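Local coordinates for sugar ABC transporter substrate-binding protein (Treponema pallidum subsp. pallidum, PDB 5U2P), which probably binds a small solute, perhaps a sugar, in the periplasm as the ligand-capturing component of an ABC transporter, at residues Ala78-Asp82 with Gly83-Asp87; Val106-Lys110 with Glu111-Pro115. One frame throughout, in Å; residues are numbered along the deposited sequence.

Both are local contacts within the lobe built on the five-stranded mixed sheet, and they come in series: contact 1 closes before contact 2 opens. Residues 78-87 carry the chain out of helix 72-81 and up to strand 88-92 of that sheet, whereas residues 106-115 follow helix 101-104 and pass helix 318-329. Their centres lie about 23 Å apart and their nearest atoms about 7 Å, without touching. Indirect links exist: Leu-80 of contact 1 packs on Phe-105, the residue just before contact 2, and strand 307-311, whose Val-311 pairs with Val-106, leads to His-312, which pairs with the Asp-87 backbone and bonds weakly to Ala-85 O.

Contact 1. Residues Ala78-Asp82 with Gly83-Asp87; sequences ARLAD and GTAPD
Arg-79 lays its side chain across Thr-84 and Pro-86, at about a right angle to each. Bends at chi2 (-77°) and chi3 (-66°) fold the chain back so that NE donates to Thr-84 OG1 at 2.9 Å, the hydroxyl lying 17° out of the guanidinium plane. Over one face of the guanidinium sits Pro-86, its CD 3.7 Å from Arg-79 NH1, while NH2 forms a salt bridge with Glu-65 on strand 61-67. Thr-84 OG1 in turn donates a hydrogen bond to Asp-82 OD1 (2.7 Å), and Thr-84 N donates to that same OD1 at 3.0 Å. Both donors come from one face of the carboxylate, the hydroxyl on the syn side and the amide on the anti side. The chain leaves helix 72-81 through Gly-83, which has positive phi, and heads for strand 88-92: the second half of a beta-alpha-beta crossover from strand 61-67, with strand 33-39 between the two in the sheet. Weak bonds from Thr-84 N and Ala-85 N, each 3.0 Å, converge on the helix-end carbonyl Arg-79 O. On the apolar side, Ala-85 CB rests 3.7 Å from Leu-80 CD2, and Leu-80 also packs on Leu-99, Phe-105 and His-312.

Contact 2. Residues Val106-Lys110 with Glu111-Pro115; sequences VDLSK and EAWIP
The Glu-111 side chain packs against both Leu-108 and the indole of Trp-113. Its CB lies 3.5 Å above one face of the indole, offset toward the rim. CB and CG both lie against Leu-108 O, CG at 3.3 Å, and CG also touches CB and CD2 of Leu-108. A bend at chi2 (-56°) then turns the carboxylate away from the indole, and Glu-111 OE2 accepts from a water at 3.1 Å. That water also donates to Asp-107 O and accepts from Lys-110 N, bridging the carboxylate to the backbone at both residues. Leu-108 CD1 is 4.0 Å from Trp-113 CH2 at the edge of the ring, and both side chains pack against helix 318-329. Ile-114 CG1 comes up against Leu-108 O from the following turn. Asp-107 OD1 takes two bonds from Ser-109: OG donates at 2.6 Å on the syn lone pair, and N at 2.9 Å from above the carboxylate plane. Lys-110 NZ forms a salt bridge with Asp-107 OD2 (3.4 Å). Glu-111 N donates to Leu-108 O at 3.0 Å, nearly straight at 168°. An Asx turn at Asp-107 thus leads into two consecutive type I beta turns that share Glu-111.

Contact 1. Residues Ala78-Asp82 with Gly83-Asp87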
# COMPACT_ATOMS: atom_id res chain seq x y z
N ALA A 78 -0.47 -17.86 20.25
CA ALA A 78 -0.64 -18.75 21.39
C ALA A 78 -2.10 -19.12 21.63
O ALA A 78 -2.42 -20.28 21.92
CB ALA A 78 -0.06 -18.12 22.65
N ARG A 79 -2.99 -18.14 21.53
CA ARG A 79 -4.42 -18.36 21.78
C ARG A 79 -5.07 -19.18 20.66
O ARG A 79 -6.00 -19.94 20.92
CB ARG A 79 -5.17 -17.03 21.94
CG ARG A 79 -4.62 -16.13 23.04
CD ARG A 79 -5.05 -16.59 24.40
NE ARG A 79 -6.49 -16.47 24.59
CZ ARG A 79 -7.10 -15.36 25.00
NH1 ARG A 79 -8.42 -15.35 25.15
NH2 ARG A 79 -6.39 -14.27 25.27
N LEU A 80 -4.59 -19.03 19.43
CA LEU A 80 -5.08 -19.85 18.33
C LEU A 80 -4.60 -21.30 18.53
O LEU A 80 -5.36 -22.25 18.34
CB LEU A 80 -4.59 -19.30 16.98
CG LEU A 80 -5.30 -18.00 16.53
CD1 LEU A 80 -4.63 -17.40 15.31
CD2 LEU A 80 -6.78 -18.21 16.25
N ALA A 81 -3.35 -21.42 18.95
CA ALA A 81 -2.72 -22.72 19.16
C ALA A 81 -3.40 -23.54 20.25
O ALA A 81 -3.61 -24.74 20.08
CB ALA A 81 -1.26 -22.54 19.50
N ASP A 82 -3.74 -22.90 21.37
CA ASP A 82 -4.42 -23.62 22.45
C ASP A 82 -5.95 -23.57 22.35
O ASP A 82 -6.65 -24.13 23.19
CB ASP A 82 -3.98 -23.09 23.83
CG ASP A 82 -4.38 -21.65 24.08
OD1 ASP A 82 -5.27 -21.12 23.39
OD2 ASP A 82 -3.80 -21.04 25.00
N GLY A 83 -6.46 -22.90 21.32
CA GLY A 83 -7.87 -22.94 20.99
C GLY A 83 -8.75 -22.04 21.84
O GLY A 83 -9.97 -22.10 21.76
N THR A 84 -8.12 -21.18 22.63
CA THR A 84 -8.86 -20.30 23.52
C THR A 84 -9.12 -18.92 22.91
O THR A 84 -9.70 -18.05 23.56
CB THR A 84 -8.12 -20.12 24.86
OG1 THR A 84 -6.92 -19.37 24.64
CG2 THR A 84 -7.78 -21.48 25.46
N ALA A 85 -8.68 -18.71 21.67
CA ALA A 85 -8.79 -17.40 21.02
C ALA A 85 -10.23 -16.93 21.01
O ALA A 85 -11.15 -17.75 20.89
CB ALA A 85 -8.26 -17.45 19.59
N PRO A 86 -10.43 -15.61 21.12
CA PRO A 86 -11.78 -15.03 21.00
C PRO A 86 -12.45 -15.28 19.64
O PRO A 86 -11.81 -15.72 18.70
CB PRO A 86 -11.52 -13.54 21.22
CG PRO A 86 -10.40 -13.53 22.17
CD PRO A 86 -9.48 -14.61 21.65
N ASP A 87 -13.75 -15.01 19.57
CA ASP A 87 -14.53 -15.32 18.36
C ASP A 87 -14.09 -14.48 17.15
O ASP A 87 -14.10 -14.95 16.01
CB ASP A 87 -16.03 -15.08 18.60
CG ASP A 87 -16.57 -15.79 19.84
OD1 ASP A 87 -16.25 -16.97 20.07
OD2 ASP A 87 -17.36 -15.15 20.57

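Contact 2. Residues Val106-Lys110 with Glu111-Pro115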
# COMPACT_ATOMS: atom_id res chain seq x y z
N VAL A 106 -12.31 -18.26 9.37
CA VAL A 106 -13.43 -18.50 8.48
C VAL A 106 -13.21 -17.81 7.14
O VAL A 106 -12.88 -16.62 7.09
CB VAL A 106 -14.75 -18.00 9.09
CG1 VAL A 106 -15.90 -18.23 8.11
CG2 VAL A 106 -15.00 -18.70 10.41
N ASP A 107 -13.39 -18.55 6.04
CA ASP A 107 -13.30 -17.97 4.70
C ASP A 107 -14.50 -17.08 4.43
O ASP A 107 -15.64 -17.56 4.38
CB ASP A 107 -13.19 -19.09 3.65
CG ASP A 107 -13.23 -18.57 2.21
OD1 ASP A 107 -13.09 -17.35 2.01
OD2 ASP A 107 -13.41 -19.38 1.27
N LEU A 108 -14.26 -15.77 4.30
CA LEU A 108 -15.34 -14.80 4.17
C LEU A 108 -15.61 -14.44 2.70
O LEU A 108 -16.38 -13.52 2.41
CB LEU A 108 -15.01 -13.51 4.97
CG LEU A 108 -14.76 -13.71 6.47
CD1 LEU A 108 -14.30 -12.41 7.16
CD2 LEU A 108 -15.95 -14.28 7.17
N SER A 109 -14.97 -15.17 1.79
CA SER A 109 -14.96 -14.79 0.37
C SER A 109 -16.35 -14.75 -0.26
O SER A 109 -16.55 -14.08 -1.28
CB SER A 109 -14.09 -15.76 -0.43
OG SER A 109 -12.73 -15.75 0.00
N LYS A 110 -17.27 -15.48 0.33
CA LYS A 110 -18.64 -15.61 -0.17
C LYS A 110 -19.65 -14.76 0.60
O LYS A 110 -20.85 -14.85 0.35
CB LYS A 110 -19.08 -17.08 -0.12
CG LYS A 110 -18.10 -18.04 -0.81
CD LYS A 110 -18.49 -19.52 -0.63
CE LYS A 110 -18.21 -20.02 0.79
NZ LYS A 110 -16.75 -20.12 1.11
N GLU A 111 -19.20 -13.95 1.55
CA GLU A 111 -20.13 -13.12 2.31
C GLU A 111 -20.72 -12.05 1.40
O GLU A 111 -20.09 -11.61 0.42
CB GLU A 111 -19.44 -12.48 3.53
CG GLU A 111 -18.94 -13.49 4.56
CD GLU A 111 -20.04 -14.41 5.07
OE1 GLU A 111 -20.95 -13.92 5.75
OE2 GLU A 111 -19.98 -15.63 4.80
N ALA A 112 -21.94 -11.65 1.71
CA ALA A 112 -22.70 -10.73 0.86
C ALA A 112 -22.07 -9.36 0.71
O ALA A 112 -22.37 -8.65 -0.24
CB ALA A 112 -24.12 -10.58 1.38
N TRP A 113 -21.20 -8.98 1.65
CA TRP A 113 -20.59 -7.65 1.60
C TRP A 113 -19.27 -7.58 0.82
O TRP A 113 -18.75 -6.50 0.59
CB TRP A 113 -20.37 -7.12 3.03
CG TRP A 113 -19.76 -8.11 4.00
CD1 TRP A 113 -20.43 -8.90 4.87
CD2 TRP A 113 -18.36 -8.36 4.23
NE1 TRP A 113 -19.55 -9.64 5.63
CE2 TRP A 113 -18.28 -9.33 5.25
CE3 TRP A 113 -17.18 -7.87 3.67
CZ2 TRP A 113 -17.06 -9.83 5.70
CZ3 TRP A 113 -15.97 -8.36 4.13
CH2 TRP A 113 -15.92 -9.34 5.14
N ILE A 114 -18.75 -8.73 0.39
CA ILE A 114 -17.48 -8.74 -0.36
C ILE A 114 -17.52 -7.84 -1.61
O ILE A 114 -16.54 -7.14 -1.89
CB ILE A 114 -17.09 -10.17 -0.74
CG1 ILE A 114 -16.72 -10.96 0.52
CG2 ILE A 114 -15.94 -10.20 -1.73
CD1 ILE A 114 -15.45 -10.48 1.22
N PRO A 115 -18.63 -7.84 -2.36
CA PRO A 115 -18.67 -6.93 -3.53
C PRO A 115 -18.60 -5.44 -3.21
O PRO A 115 -18.34 -4.64 -4.11
CB PRO A 115 -20.02 -7.27 -4.18
CG PRO A 115 -20.31 -8.65 -3.75
CD PRO A 115 -19.76 -8.78 -2.37
O HOH W 1 -17.79 -16.80 2.93